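Local coordinates for Rho guanine nucleotide exchange factor 12 (Homo sapiens, PDB 1TXD), which acts as a guanine nucleotide exchange factor for the GTPase RhoA, the deposited piece being its catalytic DH domain and adjoining PH domain, at residues Y34-H39 and M171-K176; L180-A185 and H203-L208. The protein carries 1 engineered substitution. All blocks are in the same frame, centred on the assembly; numbering follows the deposited sequence.

Contact 1 of 2, residues Y34-H39 and M171-K176; sequences YTERAH and MQRLTK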
loop_
_atom_site.group_PDB
_atom_site.type_symbol
_atom_site.label_atom_id
_atom_site.label_comp_id
_atom_site.label_asym_id
_atom_site.label_seq_id
_atom_site.Cartn_x
_atom_site.Cartn_y
_atom_site.Cartn_z
ATOM N N TYR A 34 -14.193 14.658 -16.171
ATOM C CA TYR A 34 -15.123 13.563 -16.311
ATOM C C TYR A 34 -14.744 12.333 -15.457
ATOM O O TYR A 34 -15.612 11.734 -14.853
ATOM C CB TYR A 34 -15.238 13.154 -17.798
ATOM C CG TYR A 34 -16.204 12.006 -18.058
ATOM C CD1 TYR A 34 -17.513 12.262 -18.502
ATOM C CD2 TYR A 34 -15.819 10.642 -17.855
ATOM C CE1 TYR A 34 -18.424 11.208 -18.739
ATOM C CE2 TYR A 34 -16.725 9.600 -18.068
ATOM C CZ TYR A 34 -18.028 9.895 -18.519
ATOM O OH TYR A 34 -18.943 8.901 -18.757
ATOM N N THR A 35 -13.468 11.954 -15.458
ATOM C CA THR A 35 -13.016 10.782 -14.736
ATOM C C THR A 35 -12.955 11.101 -13.246
ATOM O O THR A 35 -12.971 10.196 -12.455
ATOM C CB THR A 35 -11.637 10.323 -15.198
ATOM O OG1 THR A 35 -10.715 11.424 -15.129
ATOM C CG2 THR A 35 -11.659 9.926 -16.657
ATOM N N GLU A 36 -12.886 12.389 -12.872
ATOM C CA GLU A 36 -13.084 12.770 -11.476
ATOM C C GLU A 36 -14.519 12.546 -11.050
ATOM O O GLU A 36 -14.758 12.124 -9.906
ATOM C CB GLU A 36 -12.729 14.242 -11.170
ATOM C CG GLU A 36 -12.779 14.558 -9.675
ATOM C CD GLU A 36 -11.611 13.971 -8.944
ATOM O OE1 GLU A 36 -11.706 13.801 -7.719
ATOM O OE2 GLU A 36 -10.604 13.640 -9.592
ATOM N N ARG A 37 -15.480 12.836 -11.929
ATOM C CA ARG A 37 -16.890 12.592 -11.582
ATOM C C ARG A 37 -17.157 11.067 -11.443
ATOM O O ARG A 37 -17.821 10.613 -10.527
ATOM C CB ARG A 37 -17.805 13.198 -12.634
ATOM C CG ARG A 37 -19.229 13.508 -12.170
ATOM C CD ARG A 37 -20.073 14.287 -13.218
ATOM N NE ARG A 37 -19.272 15.321 -13.896
ATOM C CZ ARG A 37 -18.914 15.333 -15.194
ATOM N NH1 ARG A 37 -19.284 14.358 -16.035
ATOM N NH2 ARG A 37 -18.170 16.344 -15.651
ATOM N N ALA A 38 -16.585 10.293 -12.360
ATOM C CA ALA A 38 -16.670 8.839 -12.323
ATOM C C ALA A 38 -16.104 8.329 -10.989
ATOM O O ALA A 38 -16.698 7.463 -10.342
ATOM C CB ALA A 38 -15.920 8.237 -13.490
ATOM N N HIS A 39 -14.957 8.888 -10.606
ATOM C CA HIS A 39 -14.296 8.516 -9.356
ATOM C C HIS A 39 -15.141 8.744 -8.116
ATOM O O HIS A 39 -15.247 7.877 -7.249
ATOM C CB HIS A 39 -12.991 9.265 -9.147
ATOM C CG HIS A 39 -12.238 8.780 -7.962
ATOM N ND1 HIS A 39 -11.691 7.511 -7.910
ATOM C CD2 HIS A 39 -12.040 9.333 -6.740
ATOM C CE1 HIS A 39 -11.125 7.344 -6.732
ATOM N NE2 HIS A 39 -11.294 8.447 -6.021
ATOM N N MET A 171 -6.248 4.114 -4.851
ATOM C CA MET A 171 -4.845 4.070 -5.297
ATOM C C MET A 171 -4.795 4.258 -6.797
ATOM O O MET A 171 -3.940 4.998 -7.279
ATOM C CB MET A 171 -4.175 2.757 -4.854
ATOM C CG MET A 171 -2.705 2.514 -5.306
ATOM S SD MET A 171 -1.492 3.444 -4.301
ATOM C CE MET A 171 -1.043 4.661 -5.432
ATOM N N GLN A 172 -5.698 3.627 -7.558
ATOM C CA GLN A 172 -5.578 3.652 -9.021
ATOM C C GLN A 172 -5.719 5.099 -9.523
ATOM O O GLN A 172 -4.967 5.555 -10.370
ATOM C CB GLN A 172 -6.603 2.736 -9.731
ATOM C CG GLN A 172 -6.364 2.661 -11.298
ATOM C CD GLN A 172 -5.027 1.980 -11.707
ATOM O OE1 GLN A 172 -4.289 1.474 -10.841
ATOM N NE2 GLN A 172 -4.725 1.945 -13.027
ATOM N N ARG A 173 -6.698 5.801 -8.965
ATOM C CA ARG A 173 -6.966 7.193 -9.258
ATOM C C ARG A 173 -5.729 8.074 -9.111
ATOM O O ARG A 173 -5.420 8.921 -9.959
ATOM C CB ARG A 173 -8.146 7.715 -8.388
ATOM C CG ARG A 173 -8.540 9.164 -8.741
ATOM C CD ARG A 173 -8.807 9.392 -10.232
ATOM N NE ARG A 173 -9.350 10.724 -10.511
ATOM C CZ ARG A 173 -9.470 11.230 -11.743
ATOM N NH1 ARG A 173 -9.190 10.481 -12.750
ATOM N NH2 ARG A 173 -9.912 12.470 -11.981
ATOM N N LEU A 174 -5.000 7.849 -8.046
ATOM C CA LEU A 174 -3.829 8.619 -7.787
ATOM C C LEU A 174 -2.722 8.324 -8.807
ATOM O O LEU A 174 -1.933 9.190 -9.058
ATOM C CB LEU A 174 -3.340 8.357 -6.385
ATOM C CG LEU A 174 -3.613 9.450 -5.378
ATOM C CD1 LEU A 174 -5.088 9.518 -5.086
ATOM C CD2 LEU A 174 -2.894 9.050 -4.175
ATOM N N THR A 175 -2.682 7.149 -9.404
ATOM C CA THR A 175 -1.702 6.875 -10.487
ATOM C C THR A 175 -2.064 7.645 -11.761
ATOM O O THR A 175 -1.200 7.901 -12.569
ATOM C CB THR A 175 -1.638 5.377 -10.843
ATOM O OG1 THR A 175 -2.886 4.990 -11.417
ATOM C CG2 THR A 175 -1.534 4.483 -9.587
ATOM N N LYS A 176 -3.334 8.060 -11.887
ATOM C CA LYS A 176 -3.858 8.706 -13.094
ATOM C C LYS A 176 -3.603 10.223 -13.158
ATOM O O LYS A 176 -3.402 10.788 -14.223
ATOM C CB LYS A 176 -5.377 8.427 -13.219
ATOM C CG LYS A 176 -5.789 6.963 -13.507
ATOM C CD LYS A 176 -5.278 6.486 -14.854
ATOM C CE LYS A 176 -5.379 4.960 -15.051
ATOM N NZ LYS A 176 -6.769 4.422 -15.050
#
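Arg173 reaches across from helix 169-186 to helix 20-57 and meets His39, Glu36 and Thr35 in turn along its length. The two helices run almost antiparallel, their local axes 11.6 Å apart, a gap wide enough to need a long side chain. Arginine suits it because its methylenes can be packed while its N-H groups bond at the far end. The methylene part lies over one face of the His39 imidazole: Arg173 CG stands 3.7 Å from the ring centroid, only 10° off the normal, in a CH-pi contact. CG of Arg173 extends anti to the backbone N (chi1 -176°), then a bend at chi2 carries the guanidinium past the ring toward Glu36. There NH2 of Arg173 donates to OE2 of Glu36 at 2.7 Å in a nearly straight salt bridge; the oxygen lies in the guanidinium plane, while the nitrogen comes to its anti side, tilted out of the carboxylate plane. Arg173 NE adds a weak bond to the same oxygen, which Tyr177 OH also grips. The second terminal nitrogen, Arg173 NH1, gives a bond of 3.0 Å to OG1 of Thr35, tilted 24° from the guanidinium plane. That hydroxyl gives its proton to the carbonyl of Glu31, one turn earlier, so its oxygen is left to accept from the arginine. His39 is fixed by Gln170 at NE2, while His79 bonds OE1 of Glu36. Cut back to alanine, Arg173 would probably leave the buried Glu36 carboxylate without its countercharge and partly uncover a face of the His39 ring. The chemistry implies a charged pair inside the DH helical bundle, in which histidine and tyrosine bond the carboxylate and the arginine probably balances its charge, tying the first long helix to helix 169-186.

Contact 2 of 2, residues L180-A185 and H203-L208; sequences LLDNIA and HCRQIL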
loop_
_atom_site.group_PDB
_atom_site.type_symbol
_atom_site.label_atom_id
_atom_site.label_comp_id
_atom_site.label_asym_id
_atom_site.label_seq_id
_atom_site.Cartn_x
_atom_site.Cartn_y
_atom_site.Cartn_z
ATOM N N LEU A 180 -2.909 12.583 -16.730
ATOM C CA LEU A 180 -3.939 13.553 -17.080
ATOM C C LEU A 180 -3.406 14.983 -17.174
ATOM O O LEU A 180 -3.727 15.694 -18.121
ATOM C CB LEU A 180 -5.068 13.497 -16.079
ATOM C CG LEU A 180 -5.884 12.207 -16.091
ATOM C CD1 LEU A 180 -6.638 12.016 -14.783
ATOM C CD2 LEU A 180 -6.850 12.156 -17.276
ATOM N N LEU A 181 -2.573 15.381 -16.211
ATOM C CA LEU A 181 -2.002 16.721 -16.183
ATOM C C LEU A 181 -0.900 16.878 -17.241
ATOM O O LEU A 181 -0.807 17.916 -17.866
ATOM C CB LEU A 181 -1.520 17.115 -14.764
ATOM C CG LEU A 181 -2.629 17.738 -13.886
ATOM C CD1 LEU A 181 -3.636 16.718 -13.554
ATOM C CD2 LEU A 181 -2.140 18.320 -12.575
ATOM N N ASP A 182 -0.079 15.858 -17.452
ATOM C CA ASP A 182 0.899 15.892 -18.528
ATOM C C ASP A 182 0.229 16.141 -19.889
ATOM O O ASP A 182 0.787 16.814 -20.753
ATOM C CB ASP A 182 1.635 14.571 -18.644
ATOM C CG ASP A 182 2.718 14.387 -17.618
ATOM O OD1 ASP A 182 3.084 15.323 -16.887
ATOM O OD2 ASP A 182 3.282 13.276 -17.514
ATOM N N ASN A 183 -0.971 15.599 -20.074
ATOM C CA ASN A 183 -1.654 15.707 -21.362
ATOM C C ASN A 183 -2.246 17.086 -21.538
ATOM O O ASN A 183 -2.254 17.631 -22.641
ATOM C CB ASN A 183 -2.740 14.649 -21.507
ATOM C CG ASN A 183 -2.251 13.427 -22.227
ATOM O OD1 ASN A 183 -1.199 13.447 -22.884
ATOM N ND2 ASN A 183 -3.011 12.351 -22.130
ATOM N N ILE A 184 -2.726 17.662 -20.449
ATOM C CA ILE A 184 -3.171 19.039 -20.496
ATOM C C ILE A 184 -1.954 19.893 -20.876
ATOM O O ILE A 184 -2.044 20.700 -21.779
ATOM C CB ILE A 184 -3.823 19.472 -19.170
ATOM C CG1 ILE A 184 -5.081 18.630 -18.896
ATOM C CG2 ILE A 184 -4.202 20.930 -19.244
ATOM C CD1 ILE A 184 -5.614 18.723 -17.487
ATOM N N ALA A 185 -0.805 19.653 -20.251
ATOM C CA ALA A 185 0.396 20.438 -20.533
ATOM C C ALA A 185 0.800 20.339 -22.004
ATOM O O ALA A 185 1.189 21.322 -22.630
ATOM C CB ALA A 185 1.549 19.970 -19.678
ATOM N N HIS A 203 3.989 17.885 -8.819
ATOM C CA HIS A 203 3.366 17.711 -7.504
ATOM C C HIS A 203 2.527 16.433 -7.476
ATOM O O HIS A 203 2.629 15.658 -6.526
ATOM C CB HIS A 203 2.523 18.918 -7.099
ATOM C CG HIS A 203 3.326 20.096 -6.625
ATOM N ND1 HIS A 203 4.012 20.106 -5.425
ATOM C CD2 HIS A 203 3.520 21.322 -7.175
ATOM C CE1 HIS A 203 4.618 21.274 -5.274
ATOM N NE2 HIS A 203 4.330 22.033 -6.317
ATOM N N CYS A 204 1.727 16.168 -8.509
ATOM C CA CYS A 204 0.894 14.950 -8.474
ATOM C C CYS A 204 1.812 13.732 -8.375
ATOM O O CYS A 204 1.538 12.783 -7.656
ATOM C CB CYS A 204 -0.034 14.838 -9.674
ATOM S SG CYS A 204 -1.440 15.927 -9.588
ATOM N N ARG A 205 2.930 13.797 -9.067
ATOM C CA ARG A 205 3.936 12.749 -8.979
ATOM C C ARG A 205 4.516 12.636 -7.583
ATOM O O ARG A 205 4.646 11.540 -7.091
ATOM C CB ARG A 205 5.047 12.970 -10.012
ATOM C CG ARG A 205 5.019 11.938 -11.129
ATOM C CD ARG A 205 5.998 12.199 -12.255
ATOM N NE ARG A 205 5.196 12.205 -13.462
ATOM C CZ ARG A 205 4.964 13.254 -14.234
ATOM N NH1 ARG A 205 5.518 14.447 -14.019
ATOM N NH2 ARG A 205 4.172 13.084 -15.251
ATOM N N GLN A 206 4.853 13.762 -6.947
ATOM C CA GLN A 206 5.279 13.770 -5.533
ATOM C C GLN A 206 4.240 13.120 -4.601
ATOM O O GLN A 206 4.597 12.347 -3.751
ATOM C CB GLN A 206 5.521 15.197 -5.033
ATOM C CG GLN A 206 6.919 15.780 -5.285
ATOM C CD GLN A 206 7.084 17.164 -4.637
ATOM O OE1 GLN A 206 7.542 18.103 -5.298
ATOM N NE2 GLN A 206 6.663 17.300 -3.367
ATOM N N ILE A 207 2.976 13.491 -4.753
ATOM C CA ILE A 207 1.868 12.921 -3.987
ATOM C C ILE A 207 1.793 11.401 -4.155
ATOM O O ILE A 207 1.665 10.663 -3.189
ATOM C CB ILE A 207 0.545 13.525 -4.437
ATOM C CG1 ILE A 207 0.406 14.952 -3.949
ATOM C CG2 ILE A 207 -0.609 12.709 -3.962
ATOM C CD1 ILE A 207 -0.823 15.720 -4.559
ATOM N N LEU A 208 1.839 10.953 -5.394
ATOM C CA LEU A 208 1.796 9.552 -5.690
ATOM C C LEU A 208 2.956 8.849 -5.000
ATOM O O LEU A 208 2.723 7.847 -4.343
ATOM C CB LEU A 208 1.856 9.314 -7.203
ATOM C CG LEU A 208 2.017 7.886 -7.698
ATOM C CD1 LEU A 208 0.869 7.020 -7.237
ATOM C CD2 LEU A 208 2.226 7.842 -9.284
#
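Asp182 and Arg205 form a salt bridge between two consecutive helices of the DH bundle, 169-186 and 191-230, which follow one another closely in the chain and run in roughly opposite directions as a helical hairpin. The hydrogen bond goes from NH2 of Arg205 to OD1 of Asp182, 3.0 Å long and nearly straight at 165°. It reaches the syn side of OD1, about 20° out of the carboxylate plane, with the oxygen close to the guanidinium plane. OD2 of Asp182 is modelled nearer still to that nitrogen, too near to be trusted in detail, and completes the salt bridge; the carboxylate and guanidinium planes are turned 32° apart. Arginine fits here because its long chain, bent at chi3, can bring the charge across from its own helix, whereas the short aspartate keeps its carboxylate close to the backbone. The opposite charges are further matched by Asp202, which takes NH1 of Arg205 and probably steadies the guanidinium's orientation. This polar pair sits at the partly exposed margin of the interface. Ala201 touches Asp182 and, deeper in where the surface turns apolar, Leu181; Tyr177 touches Cys204. Leucine suits this buried layer as a branched hydrocarbon, and cysteine as a small side chain whose sulfur is only weakly polar. Their closest meeting brings the methyl CD2 of Leu181 to 3.9 Å from the sulfur SG of Cys204.

How the contacts relate
Both contacts lie in the DH domain, on the same side of the chain's centre, with their own centres about 12 Å apart. Helix 169-186 is common to them: contact 1 uses its earlier part against helix 20-57, contact 2 its later part against helix 191-230. Along the chain they come in series, contact 1 closing before contact 2 opens. Their side chains meet directly, as Met171 CE lies 3.5 Å from Leu208 CD1 and Leu180 packs on Arg173. One helix is therefore held between two long ones. In DH domains generally, the first long helix and the region corresponding to helix 169-186 contribute to the GTPase-binding surface, so both contacts are consistent with positioning helices that receive RhoA.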